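OmpT protein (Vibrio cholerae serotype O1, PDB 6EHE) probably acts as a general diffusion porin, a beta barrel that lets ions and small solutes cross the outer membrane. Local coordinates at residues Q10-L15 and S29-V34. Sequence-based numbering, arbitrary orientation.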
loop_
_atom_site.group_PDB
_atom_site.type_symbol
_atom_site.label_atom_id
_atom_site.label_comp_id
_atom_site.label_asym_id
_atom_site.label_seq_id
_atom_site.Cartn_x
_atom_site.Cartn_y
_atom_site.Cartn_z
ATOM N N GLN A 10 -3.103 11.330 13.321
ATOM C CA GLN A 10 -3.550 10.035 13.806
ATOM C C GLN A 10 -2.520 9.524 14.791
ATOM O O GLN A 10 -1.348 9.360 14.431
ATOM C CB GLN A 10 -3.737 9.059 12.652
ATOM C CG GLN A 10 -3.649 7.612 13.048
ATOM C CD GLN A 10 -3.758 6.699 11.849
ATOM O OE1 GLN A 10 -3.255 5.570 11.861
ATOM N NE2 GLN A 10 -4.402 7.192 10.791
ATOM N N LEU A 11 -2.953 9.311 16.029
ATOM C CA LEU A 11 -2.142 8.631 17.024
ATOM C C LEU A 11 -2.425 7.137 16.945
ATOM O O LEU A 11 -3.564 6.695 17.125
ATOM C CB LEU A 11 -2.435 9.162 18.423
ATOM C CG LEU A 11 -1.302 9.103 19.448
ATOM C CD1 LEU A 11 -1.810 9.738 20.720
ATOM C CD2 LEU A 11 -0.825 7.684 19.731
ATOM N N ARG A 12 -1.390 6.362 16.695
ATOM C CA ARG A 12 -1.527 4.932 16.522
ATOM C C ARG A 12 -0.656 4.265 17.567
ATOM O O ARG A 12 0.497 4.661 17.741
ATOM C CB ARG A 12 -1.100 4.528 15.106
ATOM C CG ARG A 12 -1.349 3.079 14.765
ATOM C CD ARG A 12 -0.890 2.751 13.347
ATOM N NE ARG A 12 -1.689 3.442 12.343
ATOM C CZ ARG A 12 -1.536 3.274 11.037
ATOM N NH1 ARG A 12 -2.308 3.944 10.207
ATOM N NH2 ARG A 12 -0.609 2.445 10.573
ATOM N N THR A 13 -1.199 3.278 18.276
ATOM C CA THR A 13 -0.371 2.503 19.194
ATOM C C THR A 13 -0.723 1.036 19.045
ATOM O O THR A 13 -1.903 0.668 19.015
ATOM C CB THR A 13 -0.525 2.952 20.661
ATOM O OG1 THR A 13 -0.017 4.287 20.794
ATOM C CG2 THR A 13 0.287 2.030 21.617
ATOM N N GLU A 14 0.310 0.209 18.923
ATOM C CA GLU A 14 0.119 -1.163 18.519
ATOM C C GLU A 14 1.038 -2.068 19.311
ATOM O O GLU A 14 2.168 -1.706 19.656
ATOM C CB GLU A 14 0.354 -1.340 17.004
ATOM C CG GLU A 14 -0.750 -0.693 16.161
ATOM C CD GLU A 14 -0.582 -0.865 14.661
ATOM O OE1 GLU A 14 0.561 -1.025 14.182
ATOM O OE2 GLU A 14 -1.622 -0.844 13.966
ATOM N N LEU A 15 0.516 -3.262 19.585
ATOM C CA LEU A 15 1.221 -4.342 20.257
ATOM C C LEU A 15 1.227 -5.529 19.312
ATOM O O LEU A 15 0.164 -5.969 18.859
ATOM C CB LEU A 15 0.535 -4.697 21.585
ATOM C CG LEU A 15 0.975 -5.959 22.332
ATOM C CD1 LEU A 15 2.355 -5.786 22.980
ATOM C CD2 LEU A 15 -0.085 -6.390 23.380
ATOM N N SER A 29 4.084 4.885 12.439
ATOM C CA SER A 29 3.026 5.230 11.501
ATOM C C SER A 29 1.975 6.126 12.137
ATOM O O SER A 29 0.923 6.356 11.534
ATOM C CB SER A 29 2.383 3.985 10.872
ATOM O OG SER A 29 3.147 3.527 9.751
ATOM N N SER A 30 2.233 6.650 13.333
ATOM C CA SER A 30 1.550 7.857 13.771
ATOM C C SER A 30 1.879 9.006 12.824
ATOM O O SER A 30 3.018 9.144 12.365
ATOM C CB SER A 30 1.967 8.221 15.192
ATOM O OG SER A 30 1.264 7.460 16.158
ATOM N N ARG A 31 0.875 9.843 12.545
ATOM C CA ARG A 31 0.941 10.872 11.506
ATOM C C ARG A 31 0.500 12.202 12.095
ATOM O O ARG A 31 -0.359 12.238 12.972
ATOM C CB ARG A 31 -0.006 10.569 10.299
ATOM C CG ARG A 31 -0.030 9.163 9.800
ATOM C CD ARG A 31 -1.362 8.857 9.098
ATOM N NE ARG A 31 -1.316 7.748 8.133
ATOM C CZ ARG A 31 -0.862 6.514 8.373
ATOM N NH1 ARG A 31 -0.880 5.604 7.395
ATOM N NH2 ARG A 31 -0.404 6.175 9.576
ATOM N N ALA A 32 1.049 13.296 11.570
ATOM C CA ALA A 32 0.471 14.617 11.784
ATOM C C ALA A 32 0.719 15.456 10.540
ATOM O O ALA A 32 1.747 15.299 9.889
ATOM C CB ALA A 32 1.063 15.300 13.013
ATOM N N GLY A 33 -0.204 16.358 10.217
ATOM C CA GLY A 33 -0.042 17.069 8.962
ATOM C C GLY A 33 -0.960 18.262 8.807
ATOM O O GLY A 33 -1.810 18.552 9.656
ATOM N N VAL A 34 -0.770 18.938 7.671
ATOM C CA VAL A 34 -1.510 20.134 7.289
ATOM C C VAL A 34 -1.996 19.951 5.863
ATOM O O VAL A 34 -1.207 19.598 4.979
ATOM C CB VAL A 34 -0.645 21.410 7.382
ATOM C CG1 VAL A 34 -1.515 22.659 7.260
ATOM C CG2 VAL A 34 0.124 21.437 8.674
#
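Q10 and R31 face each other as an antiparallel hydrogen-bonded pair, Q10 N giving its hydrogen to R31 O at 2.9 Å and R31 N returning one to Q10 O at 3.0 Å. This pairing joins strands 3-17 and 24-39, the first hairpin of the 16-stranded porin barrel. One step on, where strand 24-39 is interrupted, a side chain replaces the backbone acceptor: R12 N points almost straight (170°) at S30 OG, 2.9 Å away. S30 turns its hydroxyl away from its own carbonyl and into that gap, where S27 O also bonds it.

The tight part lies on the face carrying Q10, R12 and R31, probably the pore side. Q10 and R31 run side by side, amide and guanidinium planes only 8° apart. A bend at chi3 (-66°) brings the R12 guanidinium edge-on to Q10 OE1, bonded side-on by NE at 2.7 Å; NH1 joins in, at a doubtfully short distance. R31 NH2, its exact position uncertain, lies over one face of that guanidinium, two like-charged donors meeting without a hydrogen bond. On the loose, outer side, exposed L11 merely brings CD2 to 4.1 Å from S30 OG and packs instead on Y317 of strand 309-318.

R63 and R316 crowd in too, while E14 and a magnesium ion, about 4 Å from the R12 side chain, lie nearby. Partial negative charge on Q10 OE1 probably eases R12's approach, and the arginines would probably give this wall a positive potential.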